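Local coordinates for mitotic checkpoint control protein kinase BUB1 (PDB 6JKM) that probably acts as a protein kinase of the mitotic checkpoint, and is captured here as its kinase domain with ADP and two magnesium ions bound, at residues L84-P89 and S126-S131; P185-L190 and Q204-G209; S134-L139 and M191-A196. All coordinates share one frame; numbering follows the deposited sequence.

Interaction 1 of 3, residues L84-P89 and S126-S131. With ADP (adenosine-5'-diphosphate), chain B.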
loop_
_atom_site.group_PDB
_atom_site.type_symbol
_atom_site.label_atom_id
_atom_site.label_comp_id
_atom_site.label_asym_id
_atom_site.label_seq_id
_atom_site.Cartn_x
_atom_site.Cartn_y
_atom_site.Cartn_z
ATOM N N LEU A 84 8.601 -13.132 5.881
ATOM C CA LEU A 84 8.656 -13.082 7.332
ATOM C C LEU A 84 9.078 -11.680 7.720
ATOM O O LEU A 84 10.153 -11.234 7.341
ATOM C CB LEU A 84 9.621 -14.138 7.892
ATOM C CG LEU A 84 9.256 -15.574 7.483
ATOM C CD1 LEU A 84 10.189 -16.092 6.414
ATOM C CD2 LEU A 84 9.253 -16.513 8.696
ATOM N N LYS A 85 8.219 -10.962 8.427
ATOM C CA LYS A 85 8.527 -9.577 8.753
ATOM C C LYS A 85 8.755 -9.443 10.241
ATOM O O LYS A 85 7.860 -9.720 11.047
ATOM C CB LYS A 85 7.396 -8.640 8.294
ATOM C CG LYS A 85 7.675 -7.158 8.557
ATOM C CD LYS A 85 6.524 -6.281 8.009
ATOM C CE LYS A 85 6.832 -4.803 8.222
ATOM N NZ LYS A 85 5.907 -3.929 7.424
ATOM N N GLN A 86 9.962 -9.024 10.596
ATOM C CA GLN A 86 10.348 -8.887 11.991
ATOM C C GLN A 86 10.523 -7.434 12.353
ATOM O O GLN A 86 11.106 -6.675 11.582
ATOM C CB GLN A 86 11.636 -9.638 12.258
ATOM C CG GLN A 86 12.138 -9.467 13.682
ATOM C CD GLN A 86 13.126 -10.534 14.041
ATOM O OE1 GLN A 86 14.216 -10.585 13.484
ATOM N NE2 GLN A 86 12.755 -11.399 14.968
ATOM N N GLU A 87 10.026 -7.049 13.524
ATOM C CA GLU A 87 10.153 -5.675 13.988
ATOM C C GLU A 87 10.396 -5.618 15.494
ATOM O O GLU A 87 9.796 -6.379 16.241
ATOM C CB GLU A 87 8.896 -4.861 13.637
ATOM C CG GLU A 87 8.981 -3.398 14.105
ATOM C CD GLU A 87 8.031 -2.460 13.375
ATOM O OE1 GLU A 87 7.383 -2.883 12.386
ATOM O OE2 GLU A 87 7.944 -1.278 13.786
ATOM N N ARG A 88 11.286 -4.714 15.903
ATOM C CA ARG A 88 11.535 -4.340 17.298
ATOM C C ARG A 88 11.240 -2.850 17.475
ATOM O O ARG A 88 11.728 -2.033 16.688
ATOM C CB ARG A 88 12.993 -4.587 17.695
ATOM C CG ARG A 88 13.477 -6.016 17.629
ATOM C CD ARG A 88 15.017 -6.053 17.527
ATOM N NE ARG A 88 15.439 -6.486 16.193
ATOM C CZ ARG A 88 15.953 -5.689 15.258
ATOM N NH1 ARG A 88 16.161 -4.399 15.502
ATOM N NH2 ARG A 88 16.284 -6.193 14.076
ATOM N N PRO A 89 10.447 -2.483 18.491
ATOM C CA PRO A 89 9.701 -3.377 19.377
ATOM C C PRO A 89 8.535 -4.031 18.662
ATOM O O PRO A 89 8.313 -3.768 17.474
ATOM C CB PRO A 89 9.207 -2.441 20.482
ATOM C CG PRO A 89 9.136 -1.119 19.845
ATOM C CD PRO A 89 10.309 -1.078 18.908
ATOM N N SER A 126 9.857 -8.456 20.368
ATOM C CA SER A 126 9.903 -8.411 18.912
ATOM C C SER A 126 8.735 -9.225 18.374
ATOM O O SER A 126 8.259 -10.125 19.053
ATOM C CB SER A 126 11.261 -8.956 18.417
ATOM O OG SER A 126 11.260 -9.200 17.018
ATOM N N SER A 127 8.236 -8.871 17.191
ATOM C CA SER A 127 7.197 -9.655 16.533
ATOM C C SER A 127 7.737 -10.205 15.223
ATOM O O SER A 127 8.630 -9.602 14.618
ATOM C CB SER A 127 5.937 -8.810 16.283
ATOM O OG SER A 127 6.228 -7.618 15.561
ATOM N N VAL A 128 7.213 -11.351 14.796
ATOM C CA VAL A 128 7.422 -11.821 13.421
ATOM C C VAL A 128 6.055 -12.118 12.785
ATOM O O VAL A 128 5.294 -12.931 13.306
ATOM C CB VAL A 128 8.291 -13.092 13.345
ATOM C CG1 VAL A 128 8.371 -13.573 11.907
ATOM C CG2 VAL A 128 9.700 -12.836 13.900
ATOM N N TYR A 129 5.744 -11.448 11.680
ATOM C CA TYR A 129 4.514 -11.703 10.944
ATOM C C TYR A 129 4.814 -12.438 9.640
ATOM O O TYR A 129 5.717 -12.064 8.878
ATOM C CB TYR A 129 3.761 -10.387 10.672
ATOM C CG TYR A 129 3.362 -9.677 11.962
ATOM C CD1 TYR A 129 2.800 -10.385 13.012
ATOM C CD2 TYR A 129 3.556 -8.304 12.128
ATOM C CE1 TYR A 129 2.450 -9.755 14.204
ATOM C CE2 TYR A 129 3.199 -7.661 13.330
ATOM C CZ TYR A 129 2.657 -8.391 14.351
ATOM O OH TYR A 129 2.314 -7.771 15.538
ATOM N N ILE A 130 4.033 -13.479 9.382
ATOM C CA ILE A 130 4.207 -14.303 8.188
ATOM C C ILE A 130 3.042 -14.152 7.216
ATOM O O ILE A 130 1.885 -14.303 7.603
ATOM C CB ILE A 130 4.365 -15.781 8.593
ATOM C CG1 ILE A 130 5.584 -15.912 9.506
ATOM C CG2 ILE A 130 4.494 -16.667 7.363
ATOM C CD1 ILE A 130 5.892 -17.348 10.000
ATOM N N SER A 131 3.340 -13.876 5.952
ATOM C CA SER A 131 2.294 -13.693 4.952
ATOM C C SER A 131 2.739 -14.260 3.608
ATOM O O SER A 131 3.904 -14.599 3.430
ATOM C CB SER A 131 1.944 -12.208 4.810
ATOM O OG SER A 131 3.119 -11.469 4.536
HETATM P PB ADP B . 8.506 -1.753 6.031
HETATM O O1B ADP B . 9.883 -1.887 6.585
HETATM O O2B ADP B . 7.468 -1.489 7.105
HETATM O O3B ADP B . 8.436 -0.791 4.855
HETATM P PA ADP B . 7.218 -3.722 4.291
HETATM O O1A ADP B . 6.179 -4.671 4.868
HETATM O O2A ADP B . 6.808 -2.565 3.415
HETATM O O3A ADP B . 8.223 -3.258 5.473
HETATM O "O5'" ADP B . 8.253 -4.584 3.390
HETATM C "C5'" ADP B . 9.448 -3.977 2.886
HETATM C "C4'" ADP B . 9.749 -4.494 1.475
HETATM O "O4'" ADP B . 9.954 -5.916 1.495
HETATM C "C3'" ADP B . 8.577 -4.314 0.533
HETATM O "O3'" ADP B . 8.561 -3.023 -0.085
HETATM C "C2'" ADP B . 8.841 -5.408 -0.481
HETATM O "O2'" ADP B . 9.829 -4.904 -1.401
HETATM C "C1'" ADP B . 9.411 -6.553 0.345
HETATM N N9 ADP B . 8.250 -7.376 0.768
HETATM C C8 ADP B . 7.509 -7.203 1.890
HETATM N N7 ADP B . 6.509 -8.116 1.965
HETATM C C5 ADP B . 6.585 -8.891 0.865
HETATM C C6 ADP B . 5.842 -10.042 0.325
HETATM N N6 ADP B . 4.764 -10.571 0.979
HETATM N N1 ADP B . 6.263 -10.550 -0.858
HETATM C C2 ADP B . 7.322 -10.058 -1.521
HETATM N N3 ADP B . 8.050 -9.020 -1.075
HETATM C C4 ADP B . 7.731 -8.404 0.087
HETATM O O HOH W 1 6.819 -7.740 12.701
HETATM O O HOH W 2 14.217 -8.973 16.718
#

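Interaction 2 of 3, residues P185-L190 and Q204-G209. With MG (magnesium ion), chain C; MG (magnesium ion), chain D; ADP (adenosine-5'-diphosphate), chain B.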
loop_
_atom_site.group_PDB
_atom_site.type_symbol
_atom_site.label_atom_id
_atom_site.label_comp_id
_atom_site.label_asym_id
_atom_site.label_seq_id
_atom_site.Cartn_x
_atom_site.Cartn_y
_atom_site.Cartn_z
ATOM N N PRO A 185 5.071 3.351 -3.866
ATOM C CA PRO A 185 5.170 2.173 -4.739
ATOM C C PRO A 185 5.725 0.958 -4.012
ATOM O O PRO A 185 5.396 -0.172 -4.400
ATOM C CB PRO A 185 6.139 2.630 -5.845
ATOM C CG PRO A 185 6.053 4.146 -5.823
ATOM C CD PRO A 185 5.915 4.456 -4.356
ATOM N N ASP A 186 6.540 1.207 -2.981
ATOM C CA ASP A 186 7.122 0.189 -2.100
ATOM C C ASP A 186 6.045 -0.679 -1.452
ATOM O O ASP A 186 6.280 -1.851 -1.140
ATOM C CB ASP A 186 7.948 0.854 -0.966
ATOM C CG ASP A 186 8.880 1.951 -1.468
ATOM O OD1 ASP A 186 10.119 1.757 -1.372
ATOM O OD2 ASP A 186 8.372 2.960 -2.040
ATOM N N ASN A 187 4.878 -0.100 -1.191
ATOM C CA ASN A 187 3.886 -0.840 -0.421
ATOM C C ASN A 187 2.738 -1.422 -1.246
ATOM O O ASN A 187 1.734 -1.846 -0.684
ATOM C CB ASN A 187 3.335 0.053 0.693
ATOM C CG ASN A 187 4.384 0.338 1.763
ATOM O OD1 ASN A 187 5.275 -0.486 1.999
ATOM N ND2 ASN A 187 4.301 1.513 2.396
ATOM N N PHE A 188 2.893 -1.438 -2.572
ATOM C CA PHE A 188 2.031 -2.239 -3.444
ATOM C C PHE A 188 2.864 -3.380 -4.016
ATOM O O PHE A 188 3.931 -3.137 -4.590
ATOM C CB PHE A 188 1.450 -1.418 -4.611
ATOM C CG PHE A 188 0.279 -0.531 -4.247
ATOM C CD1 PHE A 188 -0.998 -1.061 -4.087
ATOM C CD2 PHE A 188 0.454 0.850 -4.108
ATOM C CE1 PHE A 188 -2.086 -0.238 -3.769
ATOM C CE2 PHE A 188 -0.622 1.681 -3.804
ATOM C CZ PHE A 188 -1.900 1.130 -3.627
ATOM N N LEU A 189 2.387 -4.612 -3.863
ATOM C CA LEU A 189 3.022 -5.776 -4.474
ATOM C C LEU A 189 2.279 -6.155 -5.743
ATOM O O LEU A 189 1.063 -6.021 -5.796
ATOM C CB LEU A 189 3.005 -6.978 -3.520
ATOM C CG LEU A 189 3.804 -6.894 -2.212
ATOM C CD1 LEU A 189 3.680 -8.215 -1.451
ATOM C CD2 LEU A 189 5.261 -6.531 -2.472
ATOM N N LEU A 190 3.012 -6.635 -6.750
ATOM C CA LEU A 190 2.393 -7.317 -7.884
ATOM C C LEU A 190 2.343 -8.806 -7.549
ATOM O O LEU A 190 3.388 -9.452 -7.371
ATOM C CB LEU A 190 3.165 -7.062 -9.181
ATOM C CG LEU A 190 2.591 -7.697 -10.450
ATOM C CD1 LEU A 190 1.252 -7.050 -10.870
ATOM C CD2 LEU A 190 3.597 -7.599 -11.568
ATOM N N GLN A 204 -1.536 -5.926 -4.487
ATOM C CA GLN A 204 -1.857 -6.083 -3.073
ATOM C C GLN A 204 -1.205 -4.965 -2.275
ATOM O O GLN A 204 -0.016 -4.676 -2.436
ATOM C CB GLN A 204 -1.390 -7.441 -2.541
ATOM C CG GLN A 204 -1.731 -7.701 -1.072
ATOM C CD GLN A 204 -1.183 -9.031 -0.605
ATOM O OE1 GLN A 204 -0.018 -9.126 -0.201
ATOM N NE2 GLN A 204 -2.010 -10.076 -0.675
ATOM N N LEU A 205 -1.995 -4.314 -1.439
ATOM C CA LEU A 205 -1.496 -3.301 -0.533
ATOM C C LEU A 205 -0.970 -3.986 0.735
ATOM O O LEU A 205 -1.641 -4.847 1.311
ATOM C CB LEU A 205 -2.617 -2.318 -0.198
ATOM C CG LEU A 205 -2.315 -1.164 0.749
ATOM C CD1 LEU A 205 -1.284 -0.228 0.121
ATOM C CD2 LEU A 205 -3.618 -0.426 1.059
ATOM N N ILE A 206 0.232 -3.602 1.155
ATOM C CA ILE A 206 0.880 -4.169 2.330
ATOM C C ILE A 206 1.351 -3.062 3.267
ATOM O O ILE A 206 1.225 -1.877 2.952
ATOM C CB ILE A 206 2.100 -5.037 1.943
ATOM C CG1 ILE A 206 3.213 -4.158 1.371
ATOM C CG2 ILE A 206 1.716 -6.097 0.918
ATOM C CD1 ILE A 206 4.578 -4.870 1.256
ATOM N N ASP A 207 1.914 -3.462 4.406
ATOM C CA ASP A 207 2.585 -2.555 5.337
ATOM C C ASP A 207 1.600 -1.571 5.962
ATOM O O ASP A 207 1.595 -0.383 5.633
ATOM C CB ASP A 207 3.722 -1.811 4.637
ATOM C CG ASP A 207 4.627 -1.072 5.611
ATOM O OD1 ASP A 207 5.528 -0.337 5.147
ATOM O OD2 ASP A 207 4.436 -1.224 6.838
ATOM N N PHE A 208 0.778 -2.082 6.880
ATOM C CA PHE A 208 -0.177 -1.256 7.603
ATOM C C PHE A 208 0.394 -0.732 8.925
ATOM O O PHE A 208 -0.353 -0.424 9.853
ATOM C CB PHE A 208 -1.453 -2.061 7.846
ATOM C CG PHE A 208 -2.064 -2.565 6.581
ATOM C CD1 PHE A 208 -2.694 -1.693 5.715
ATOM C CD2 PHE A 208 -1.977 -3.893 6.235
ATOM C CE1 PHE A 208 -3.234 -2.136 4.522
ATOM C CE2 PHE A 208 -2.528 -4.348 5.042
ATOM C CZ PHE A 208 -3.153 -3.467 4.191
ATOM N N GLY A 209 1.717 -0.613 8.991
ATOM C CA GLY A 209 2.396 -0.203 10.217
ATOM C C GLY A 209 1.972 1.142 10.791
ATOM O O GLY A 209 1.944 1.319 12.007
HETATM MG MG MG C . 6.824 -0.603 3.445
HETATM MG MG MG D . 6.134 0.159 7.262
HETATM P PB ADP B . 8.506 -1.753 6.031
HETATM O O1B ADP B . 9.883 -1.887 6.585
HETATM O O2B ADP B . 7.468 -1.489 7.105
HETATM O O3B ADP B . 8.436 -0.791 4.855
HETATM P PA ADP B . 7.218 -3.722 4.291
HETATM O O1A ADP B . 6.179 -4.671 4.868
HETATM O O2A ADP B . 6.808 -2.565 3.415
HETATM O O3A ADP B . 8.223 -3.258 5.473
HETATM O "O5'" ADP B . 8.253 -4.584 3.390
HETATM C "C5'" ADP B . 9.448 -3.977 2.886
HETATM C "C4'" ADP B . 9.749 -4.494 1.475
HETATM O "O4'" ADP B . 9.954 -5.916 1.495
HETATM C "C3'" ADP B . 8.577 -4.314 0.533
HETATM O "O3'" ADP B . 8.561 -3.023 -0.085
HETATM C "C2'" ADP B . 8.841 -5.408 -0.481
HETATM O "O2'" ADP B . 9.829 -4.904 -1.401
HETATM C "C1'" ADP B . 9.411 -6.553 0.345
HETATM N N9 ADP B . 8.250 -7.376 0.768
HETATM C C8 ADP B . 7.509 -7.203 1.890
HETATM N N7 ADP B . 6.509 -8.116 1.965
HETATM C C5 ADP B . 6.585 -8.891 0.865
HETATM C C6 ADP B . 5.842 -10.042 0.325
HETATM N N6 ADP B . 4.764 -10.571 0.979
HETATM N N1 ADP B . 6.263 -10.550 -0.858
HETATM C C2 ADP B . 7.322 -10.058 -1.521
HETATM N N3 ADP B . 8.050 -9.020 -1.075
HETATM C C4 ADP B . 7.731 -8.404 0.087
HETATM O O HOH W 3 7.124 1.251 3.470
HETATM O O HOH W 4 8.211 -0.709 1.929
HETATM O O HOH W 5 5.765 0.655 9.053
HETATM O O HOH W 6 7.294 1.586 6.691
#

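Interaction 3 of 3, residues S134-L139 and M191-A196. With ADP (adenosine-5'-diphosphate), chain B.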
loop_
_atom_site.group_PDB
_atom_site.type_symbol
_atom_site.label_atom_id
_atom_site.label_comp_id
_atom_site.label_asym_id
_atom_site.label_seq_id
_atom_site.Cartn_x
_atom_site.Cartn_y
_atom_site.Cartn_z
ATOM N N SER A 134 5.191 -12.567 -2.599
ATOM C CA SER A 134 5.045 -12.326 -4.034
ATOM C C SER A 134 6.375 -12.487 -4.783
ATOM O O SER A 134 7.345 -11.816 -4.463
ATOM C CB SER A 134 4.510 -10.921 -4.293
ATOM O OG SER A 134 4.676 -10.594 -5.664
ATOM N N ASP A 135 6.425 -13.343 -5.792
ATOM C CA ASP A 135 7.667 -13.494 -6.551
ATOM C C ASP A 135 7.966 -12.292 -7.462
ATOM O O ASP A 135 9.057 -12.201 -8.039
ATOM C CB ASP A 135 7.629 -14.764 -7.399
ATOM C CG ASP A 135 7.748 -16.026 -6.568
ATOM O OD1 ASP A 135 8.889 -16.405 -6.201
ATOM O OD2 ASP A 135 6.694 -16.645 -6.290
ATOM N N TYR A 136 7.004 -11.382 -7.610
ATOM C CA TYR A 136 7.209 -10.222 -8.472
ATOM C C TYR A 136 7.646 -9.002 -7.685
ATOM O O TYR A 136 8.142 -8.053 -8.257
ATOM C CB TYR A 136 5.937 -9.897 -9.262
ATOM C CG TYR A 136 5.463 -11.049 -10.102
ATOM C CD1 TYR A 136 5.957 -11.250 -11.387
ATOM C CD2 TYR A 136 4.540 -11.959 -9.602
ATOM C CE1 TYR A 136 5.511 -12.314 -12.164
ATOM C CE2 TYR A 136 4.112 -13.029 -10.360
ATOM C CZ TYR A 136 4.597 -13.202 -11.629
ATOM O OH TYR A 136 4.149 -14.272 -12.372
ATOM N N GLY A 137 7.446 -9.019 -6.373
ATOM C CA GLY A 137 7.930 -7.931 -5.538
ATOM C C GLY A 137 7.073 -6.683 -5.610
ATOM O O GLY A 137 5.928 -6.740 -6.003
ATOM N N SER A 138 7.629 -5.544 -5.223
ATOM C CA SER A 138 6.842 -4.317 -5.152
ATOM C C SER A 138 6.823 -3.594 -6.487
ATOM O O SER A 138 7.550 -3.953 -7.422
ATOM C CB SER A 138 7.400 -3.376 -4.084
ATOM O OG SER A 138 8.620 -2.791 -4.538
ATOM N N LEU A 139 5.991 -2.562 -6.591
ATOM C CA LEU A 139 5.983 -1.756 -7.809
ATOM C C LEU A 139 7.330 -1.087 -8.083
ATOM O O LEU A 139 7.658 -0.809 -9.231
ATOM C CB LEU A 139 4.867 -0.710 -7.740
ATOM C CG LEU A 139 3.510 -1.359 -7.989
ATOM C CD1 LEU A 139 2.396 -0.316 -7.991
ATOM C CD2 LEU A 139 3.543 -2.122 -9.333
ATOM N N MET A 191 1.129 -9.337 -7.402
ATOM C CA MET A 191 0.941 -10.713 -6.933
ATOM C C MET A 191 0.963 -11.719 -8.083
ATOM O O MET A 191 1.359 -12.869 -7.907
ATOM C CB MET A 191 -0.382 -10.852 -6.169
ATOM C CG MET A 191 -0.460 -10.051 -4.878
ATOM S SD MET A 191 0.983 -10.267 -3.808
ATOM C CE MET A 191 0.802 -11.957 -3.220
ATOM N N LYS A 192 0.539 -11.274 -9.258
ATOM C CA LYS A 192 0.422 -12.149 -10.413
ATOM C C LYS A 192 0.425 -11.296 -11.686
ATOM O O LYS A 192 0.284 -10.072 -11.599
ATOM C CB LYS A 192 -0.851 -13.003 -10.291
ATOM C CG LYS A 192 -2.169 -12.226 -10.269
ATOM C CD LYS A 192 -3.343 -13.190 -10.018
ATOM C CE LYS A 192 -4.689 -12.475 -10.050
ATOM N NZ LYS A 192 -4.938 -11.889 -11.393
ATOM N N PRO A 193 0.599 -11.925 -12.866
ATOM C CA PRO A 193 0.584 -11.148 -14.109
ATOM C C PRO A 193 -0.728 -10.397 -14.336
ATOM O O PRO A 193 -1.774 -10.796 -13.821
ATOM C CB PRO A 193 0.781 -12.217 -15.191
ATOM C CG PRO A 193 1.527 -13.320 -14.493
ATOM C CD PRO A 193 0.938 -13.340 -13.112
ATOM N N ILE A 194 -0.648 -9.314 -15.106
ATOM C CA ILE A 194 -1.785 -8.460 -15.413
ATOM C C ILE A 194 -2.725 -9.139 -16.407
ATOM O O ILE A 194 -2.267 -9.794 -17.338
ATOM C CB ILE A 194 -1.321 -7.112 -15.996
ATOM C CG1 ILE A 194 -0.380 -6.412 -15.020
ATOM C CG2 ILE A 194 -2.515 -6.227 -16.303
ATOM C CD1 ILE A 194 -1.025 -6.084 -13.694
ATOM N N CYS A 195 -4.034 -9.000 -16.193
ATOM C CA CYS A 195 -5.043 -9.465 -17.158
ATOM C C CYS A 195 -5.552 -8.317 -18.025
ATOM O O CYS A 195 -5.448 -7.146 -17.653
ATOM C CB CYS A 195 -6.223 -10.125 -16.446
ATOM S SG CYS A 195 -5.727 -11.224 -15.105
ATOM N N ALA A 196 -6.105 -8.657 -19.184
ATOM C CA ALA A 196 -6.613 -7.647 -20.110
ATOM C C ALA A 196 -7.777 -6.875 -19.494
ATOM O O ALA A 196 -7.996 -5.706 -19.818
ATOM C CB ALA A 196 -7.037 -8.294 -21.432
HETATM P PB ADP B . 8.506 -1.753 6.031
HETATM O O1B ADP B . 9.883 -1.887 6.585
HETATM O O2B ADP B . 7.468 -1.489 7.105
HETATM O O3B ADP B . 8.436 -0.791 4.855
HETATM P PA ADP B . 7.218 -3.722 4.291
HETATM O O1A ADP B . 6.179 -4.671 4.868
HETATM O O2A ADP B . 6.808 -2.565 3.415
HETATM O O3A ADP B . 8.223 -3.258 5.473
HETATM O "O5'" ADP B . 8.253 -4.584 3.390
HETATM C "C5'" ADP B . 9.448 -3.977 2.886
HETATM C "C4'" ADP B . 9.749 -4.494 1.475
HETATM O "O4'" ADP B . 9.954 -5.916 1.495
HETATM C "C3'" ADP B . 8.577 -4.314 0.533
HETATM O "O3'" ADP B . 8.561 -3.023 -0.085
HETATM C "C2'" ADP B . 8.841 -5.408 -0.481
HETATM O "O2'" ADP B . 9.829 -4.904 -1.401
HETATM C "C1'" ADP B . 9.411 -6.553 0.345
HETATM N N9 ADP B . 8.250 -7.376 0.768
HETATM C C8 ADP B . 7.509 -7.203 1.890
HETATM N N7 ADP B . 6.509 -8.116 1.965
HETATM C C5 ADP B . 6.585 -8.891 0.865
HETATM C C6 ADP B . 5.842 -10.042 0.325
HETATM N N6 ADP B . 4.764 -10.571 0.979
HETATM N N1 ADP B . 6.263 -10.550 -0.858
HETATM C C2 ADP B . 7.322 -10.058 -1.521
HETATM N N3 ADP B . 8.050 -9.020 -1.075
HETATM C C4 ADP B . 7.731 -8.404 0.087
#

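Interaction 1 of 3, residues L84-P89 and S126-S131
Ser126 packs its CB against Arg88 CG just past the end of the strand that carries Lys85. Its OG lies 3.3 Å from Glu87 O, a weak bond at best. A water joins this OG to Arg88 NE and sits in the guanidinium plane, at its edge. Arg88 NH1 has its own partner in Ala66 O. Ser127 and Glu87 form a hydrogen-bonded antiparallel pair, N to O and O to N, each at 3.1 Å. A second water connects Ser127 OG with Lys85 O. Val128 stands opposite Gln86, its CG2 3.5 Å from Gln86 NE2. Gln86 runs extended, with CG anti to the backbone N (chi1 177°). This carries the amide past Val128 to Lys41 O and Leu43 N. Tyr129 and Lys85 pair again through N and O, 2.8 Å in each direction and nearly straight. The Tyr129 hydroxyl is bonded to Asn91 O. Ile130 lies side by side with Leu84, and its CD1 is 3.7 Å from Leu84 CD2. Lys85 leaves the face it shares with Ser127 and Tyr129, as a fully extended chain. Its NZ bonds to O1A of ADP at 2.7 Å, and to O3A and O2B as well. Glu94 of helix 92-104 makes a salt bridge to NZ, the lysine-glutamate pair familiar from active kinases. Paired backbones thus fix the root of Lys85, while phosphate oxygens and a carboxylate fix its tip.

Interaction 2 of 3, residues P185-L190 and Q204-G209
Asn187 and Asp207 meet at the magnesium site of a protein kinase. Asn187 ends the catalytic loop and Asp207 opens the DFG motif, residues 207-209. A short two-stranded antiparallel sheet, 188-190 with 203-205, ties the two together. Its backbone polar groups are well matched. Leu189 N donates to Gln204 O at 2.8 Å, and Gln204 N returns the bond to Leu189 O at 2.9 Å. One step nearer the metals, Ile206 N donates to Asn187 O at 3.0 Å. Ile206 O is taken by His180 NE2, and Gln204 NE2 by Pro112 O.

Asn187 OD1 binds one magnesium ion at 2.1 Å. Asn187 ND2 donates to Asp182 O, which agrees with OD1 being the end turned to the ion. Asp207 OD1 bridges both metals, at 2.2 Å from the ion shared with Asn187 and 2.3 Å from the other. Asp207 OD2 completes a two-oxygen grip on that second ion and has a weak bond from Lys85 NZ. Asn187 OD1 and Asp207 OD1 lie close because they share a metal, not through a hydrogen bond. The amide and carboxylate planes stand 88° apart. ADP O3B, ADP O2A and two waters bring the ion shared with Asn187 to six ligands; ADP O2B and two waters join Asp207 on the second, five in all. Asp186 O accepts from the ribose O3'.

Against the adenine the contact turns apolar. Leu189 CD1 comes within 3.3 Å of C6 of the base, and its CG packs on Ile206 CG2, the two side chains crossing at about a right angle. Leu205 CD1 rests over one face of the Phe188 ring, 17° off the ring normal and shifted toward the rim.

Interaction 3 of 3, residues S134-L139 and M191-A196
Met191 starts away from Ser134, but its chain bends twice, at chi2 -49° and chi3 -70°, and brings the thioether back to it. SD ends 3.6 Å from Ser134 CB, and the CE methyl is 4.0 Å from the same carbon. Tyr136 places its CG anti to its own carbonyl carbon (chi1 -58°), and the ring then reaches across to the backbone of 191-193. Met191 O lies at the ring edge, near its plane, 3.7 Å from Tyr136 CE2. Lys192 CA approaches the same CE2 obliquely at 3.8 Å. The phenol oxygen touches Pro193 CD at 3.4 Å, with the proline ring crossing the tyrosine side chain at about a right angle. Residues 134-137 belong to the hinge between the kinase lobes, and Ser138 is the N-cap of helix 139-150. Here Ser134 N donates to N1 of the adenine at 2.9 Å, an almost straight bond and the classic hinge contact with the base. Ser134 OG accepts from Tyr136 N at 3.1 Å, an ST turn, and from Gly137 N at 3.3 Å, which makes it an ST motif and curls the chain just past the residue that binds the base. Leu190 O also lies close to this OG, but that bond is so short as to be doubtful. The Lys192 side chain leaves its backbone pointing away from 134-139, and NZ makes a salt bridge with Glu200.

How the interactions relate
Interactions 1 and 2 are buried; interaction 3 lies largely at the surface. Interaction 1 belongs to the mixed sheet of the N-terminal lobe, and interaction 2 to the small sheet of the C-terminal lobe. Both are antiparallel strand pairs, but only interaction 2 itself binds metal. They meet where Lys85 reaches Asp207. Interaction 3 has no strand pairing and rests on van der Waals packing. It continues both: the hinge follows strand 127-132, and residues 191-196 follow strand 188-190, with Leu139 N bonded to Phe188 O. All three touch ADP. Lys85 holds the phosphates; interaction 2 reaches them through the metals and also meets the ribose and base; 134-139 holds the adenine edge.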